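Local atomic coordinates of putative heme binding protein (Tannerella forsythia, PDB entry 6EU8), a protein that probably binds heme as a member of the HmuY-like family, and is captured here in its heme-free (apo) form. Residues 80-91 with 157-165. Residues are numbered along the deposited sequence; the frame is centred on the assembly and turned at random. Where two conformers were deposited one is given.
Sequences TNEGEAIATKET and KSVFVVKFK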
loop_
_atom_site.group_PDB
_atom_site.type_symbol
_atom_site.label_atom_id
_atom_site.label_comp_id
_atom_site.label_asym_id
_atom_site.label_seq_id
_atom_site.Cartn_x
_atom_site.Cartn_y
_atom_site.Cartn_z
ATOM N N THR A 80 -1.127 -2.353 -5.838
ATOM C CA THR A 80 -1.550 -3.709 -6.182
ATOM C C THR A 80 -0.532 -4.357 -7.123
ATOM O O THR A 80 0.365 -3.690 -7.642
ATOM C CB THR A 80 -2.943 -3.689 -6.867
ATOM O OG1 THR A 80 -2.855 -3.109 -8.180
ATOM C CG2 THR A 80 -3.962 -2.951 -6.019
ATOM N N ASN A 81 -0.720 -5.665 -7.374
ATOM C CA ASN A 81 0.135 -6.402 -8.343
ATOM C C ASN A 81 -0.591 -6.450 -9.687
ATOM O O ASN A 81 -1.192 -7.484 -10.044
ATOM C CB ASN A 81 0.464 -7.804 -7.813
ATOM C CG ASN A 81 1.512 -8.514 -8.644
ATOM O OD1 ASN A 81 2.063 -7.938 -9.581
ATOM N ND2 ASN A 81 1.819 -9.751 -8.286
ATOM N N GLU A 82 -0.536 -5.343 -10.430
ATOM C CA GLU A 82 -1.318 -5.143 -11.665
ATOM C C GLU A 82 -2.824 -5.408 -11.471
ATOM O O GLU A 82 -3.491 -6.070 -12.302
ATOM C CB GLU A 82 -0.732 -6.002 -12.821
ATOM C CG GLU A 82 0.686 -5.647 -13.226
ATOM C CD GLU A 82 1.263 -6.646 -14.226
ATOM O OE1 GLU A 82 0.575 -6.943 -15.216
ATOM O OE2 GLU A 82 2.367 -7.170 -14.007
ATOM N N GLY A 83 -3.366 -4.891 -10.373
ATOM C CA GLY A 83 -4.785 -4.955 -10.049
ATOM C C GLY A 83 -5.541 -3.671 -10.236
ATOM O O GLY A 83 -5.051 -2.723 -10.846
ATOM N N GLU A 84 -6.778 -3.645 -9.754
ATOM C CA GLU A 84 -7.618 -2.445 -9.856
ATOM C C GLU A 84 -8.603 -2.391 -8.701
ATOM O O GLU A 84 -8.991 -3.447 -8.160
ATOM C CB GLU A 84 -8.288 -2.358 -11.242
ATOM C CG GLU A 84 -9.153 -3.565 -11.613
ATOM C CD GLU A 84 -9.691 -3.531 -13.050
ATOM O OE1 GLU A 84 -9.382 -2.603 -13.823
ATOM O OE2 GLU A 84 -10.456 -4.444 -13.390
ATOM N N ALA A 85 -8.979 -1.165 -8.295
ATOM C CA ALA A 85 -9.779 -0.964 -7.075
ATOM C C ALA A 85 -10.898 0.070 -7.206
ATOM O O ALA A 85 -10.818 0.976 -8.027
ATOM C CB ALA A 85 -8.837 -0.531 -5.936
ATOM N N ILE A 86 -11.934 -0.114 -6.375
ATOM C CA ILE A 86 -12.980 0.882 -6.063
ATOM C C ILE A 86 -13.177 1.034 -4.572
ATOM O O ILE A 86 -12.886 0.130 -3.793
ATOM C CB ILE A 86 -14.399 0.542 -6.646
ATOM C CG1 ILE A 86 -14.941 -0.785 -6.085
ATOM C CG2 ILE A 86 -14.351 0.520 -8.144
ATOM C CD1 ILE A 86 -16.372 -1.087 -6.504
ATOM N N ALA A 87 -13.652 2.226 -4.177
ATOM C CA ALA A 87 -14.186 2.460 -2.847
ATOM C C ALA A 87 -15.704 2.396 -2.933
ATOM O O ALA A 87 -16.318 3.233 -3.600
ATOM C CB ALA A 87 -13.759 3.814 -2.293
ATOM N N THR A 88 -16.263 1.420 -2.247
ATOM C CA THR A 88 -17.718 1.300 -2.140
ATOM C C THR A 88 -18.249 2.304 -1.129
ATOM O O THR A 88 -17.490 2.858 -0.319
ATOM C CB THR A 88 -18.199 -0.107 -1.722
ATOM O OG1 THR A 88 -18.040 -0.340 -0.319
ATOM C CG2 THR A 88 -17.524 -1.237 -2.523
ATOM N N LYS A 89 -19.561 2.497 -1.154
ATOM C CA LYS A 89 -20.272 3.273 -0.136
ATOM C C LYS A 89 -20.587 2.504 1.129
ATOM O O LYS A 89 -21.121 3.085 2.079
ATOM C CB LYS A 89 -21.576 3.841 -0.723
ATOM C CG LYS A 89 -22.703 2.822 -0.904
ATOM C CD LYS A 89 -23.980 3.505 -1.404
ATOM C CE LYS A 89 -25.024 2.496 -1.883
ATOM N NZ LYS A 89 -25.624 1.638 -0.814
ATOM N N GLU A 90 -20.293 1.205 1.164
ATOM C CA GLU A 90 -20.651 0.356 2.281
ATOM C C GLU A 90 -19.612 0.391 3.390
ATOM O O GLU A 90 -18.417 0.656 3.133
ATOM C CB GLU A 90 -20.872 -1.107 1.819
ATOM C CG GLU A 90 -21.844 -1.287 0.643
ATOM C CD GLU A 90 -23.264 -0.753 0.888
ATOM O OE1 GLU A 90 -23.693 -0.673 2.058
ATOM O OE2 GLU A 90 -23.940 -0.397 -0.102
ATOM N N THR A 91 -20.085 0.144 4.609
ATOM C CA THR A 91 -19.236 0.059 5.796
ATOM C C THR A 91 -19.129 -1.370 6.348
ATOM O O THR A 91 -18.339 -1.620 7.240
ATOM C CB THR A 91 -19.715 1.051 6.897
ATOM O OG1 THR A 91 -18.598 1.497 7.673
ATOM C CG2 THR A 91 -20.763 0.437 7.842
ATOM N N LYS A 157 -14.047 4.996 6.615
ATOM C CA LYS A 157 -14.870 3.856 7.063
ATOM C C LYS A 157 -15.368 2.997 5.886
ATOM O O LYS A 157 -16.162 2.066 6.127
ATOM C CB LYS A 157 -16.063 4.384 7.864
ATOM C CG LYS A 157 -15.689 5.152 9.114
ATOM C CD LYS A 157 -15.067 4.221 10.124
ATOM C CE LYS A 157 -15.394 4.552 11.576
ATOM N NZ LYS A 157 -14.437 5.534 12.154
ATOM N N SER A 158 -14.938 3.297 4.651
ATOM C CA SER A 158 -15.394 2.568 3.455
ATOM C C SER A 158 -14.790 1.164 3.334
ATOM O O SER A 158 -13.631 0.920 3.676
ATOM C CB SER A 158 -15.091 3.350 2.181
ATOM O OG SER A 158 -15.651 4.663 2.212
ATOM N N VAL A 159 -15.614 0.233 2.834
ATOM C CA VAL A 159 -15.120 -1.060 2.319
ATOM C C VAL A 159 -14.617 -0.842 0.892
ATOM O O VAL A 159 -15.346 -0.350 0.024
ATOM C CB VAL A 159 -16.241 -2.151 2.313
ATOM C CG1 VAL A 159 -15.764 -3.463 1.691
ATOM C CG2 VAL A 159 -16.680 -2.455 3.742
ATOM N N PHE A 160 -13.344 -1.204 0.656
ATOM C CA PHE A 160 -12.740 -1.238 -0.675
ATOM C C PHE A 160 -12.893 -2.623 -1.312
ATOM O O PHE A 160 -12.925 -3.632 -0.608
ATOM C CB PHE A 160 -11.229 -0.830 -0.648
ATOM C CG PHE A 160 -10.990 0.581 -0.173
ATOM C CD1 PHE A 160 -10.900 0.861 1.181
ATOM C CD2 PHE A 160 -10.843 1.607 -1.072
ATOM C CE1 PHE A 160 -10.710 2.184 1.650
ATOM C CE2 PHE A 160 -10.631 2.921 -0.623
ATOM C CZ PHE A 160 -10.561 3.206 0.739
ATOM N N VAL A 161 -13.006 -2.642 -2.633
ATOM C CA VAL A 161 -12.937 -3.902 -3.375
ATOM C C VAL A 161 -11.786 -3.812 -4.379
ATOM O O VAL A 161 -11.695 -2.858 -5.146
ATOM C CB VAL A 161 -14.263 -4.265 -4.072
ATOM C CG1 VAL A 161 -14.094 -5.617 -4.784
ATOM C CG2 VAL A 161 -15.415 -4.343 -3.044
ATOM N N VAL A 162 -10.932 -4.826 -4.367
ATOM C CA VAL A 162 -9.779 -4.913 -5.252
ATOM C C VAL A 162 -9.874 -6.201 -6.084
ATOM O O VAL A 162 -10.024 -7.279 -5.507
ATOM C CB VAL A 162 -8.455 -4.923 -4.466
ATOM C CG1 VAL A 162 -7.280 -4.701 -5.402
ATOM C CG2 VAL A 162 -8.436 -3.833 -3.379
ATOM N N LYS A 163 -9.744 -6.046 -7.399
ATOM C CA LYS A 163 -9.699 -7.174 -8.372
ATOM C C LYS A 163 -8.265 -7.443 -8.769
ATOM O O LYS A 163 -7.537 -6.483 -9.135
ATOM C CB LYS A 163 -10.463 -6.821 -9.662
ATOM C CG LYS A 163 -11.946 -6.554 -9.504
ATOM C CD LYS A 163 -12.570 -5.766 -10.666
ATOM C CE LYS A 163 -12.800 -6.595 -11.911
ATOM N NZ LYS A 163 -13.833 -5.934 -12.753
ATOM N N PHE A 164 -7.852 -8.727 -8.740
ATOM C CA PHE A 164 -6.459 -9.135 -8.975
ATOM C C PHE A 164 -6.228 -9.782 -10.347
ATOM O O PHE A 164 -7.194 -10.143 -11.034
ATOM C CB PHE A 164 -5.978 -10.023 -7.834
ATOM C CG PHE A 164 -6.069 -9.343 -6.492
ATOM C CD1 PHE A 164 -5.261 -8.238 -6.224
ATOM C CD2 PHE A 164 -6.981 -9.762 -5.529
ATOM C CE1 PHE A 164 -5.371 -7.568 -5.012
ATOM C CE2 PHE A 164 -7.081 -9.108 -4.302
ATOM C CZ PHE A 164 -6.273 -8.001 -4.053
ATOM N N LYS A 165 -4.947 -9.874 -10.734
ATOM C CA LYS A 165 -4.560 -10.268 -12.098
ATOM C C LYS A 165 -4.970 -11.695 -12.480
ATOM O O LYS A 165 -5.088 -11.987 -13.679
ATOM C CB LYS A 165 -3.057 -10.061 -12.345
ATOM C CG LYS A 165 -2.126 -10.980 -11.584
ATOM C CD LYS A 165 -0.668 -10.615 -11.816
ATOM C CE LYS A 165 0.249 -11.556 -11.046
ATOM N NZ LYS A 165 1.541 -11.779 -11.762
HETATM O O HOH W 1 -3.092 -8.857 -8.867
HETATM O O HOH W 2 2.792 -9.116 -11.877
HETATM O O HOH W 3 4.090 -11.188 -9.699
#
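Lys157 opens the pairing through its carbonyl: in one of its two conformers, Thr91 donates from OG1 to Lys157 O at 2.9 Å. Val159 then holds the Thr88-Glu90 turn through both its backbone N and its backbone O. Its N donates to Glu90 O, while its O takes both Thr88 N and, at 2.7 Å, Thr88 OG1. With OG1 set between backbone N and carbonyl carbon (chi1 78°), the Thr88 hydroxyl can also accept from Glu90 N, closing an ST turn.

From here regular antiparallel pairing takes over, its side chains alternating between the two faces. The Phe160 ring meets Ala87 CB through CE2 at 3.7 Å. Val161, a hydrogen-bonded pair with Ile86, lies side by side with it on the other face and reaches Thr88 CG2 with its CG2. Val162 returns to the face of Phe160, where CG2 approaches Ala85 CB and CG1 touches Thr80 CG2 at 3.8 Å. Lys163 exchanges two backbone bonds with Glu84 and bends its chain past the carboxylate in a long salt bridge, NZ to OE2 3.7 Å; its ammonium also makes a cation-pi contact with Tyr104. The aliphatic chain of Lys165 crosses Asn81, its CD 3.6 Å from Asn81 O; one water joins Asn81 O to Lys165 N, another Asn81 OD1 and Glu82 OE2 to Lys165 NZ, while Asn81 ND2 binds Trp69 O.

This pairing joins strands 84-87 and 160-163 centrally in the large antiparallel sheet, between strands 105-111 and 169-178.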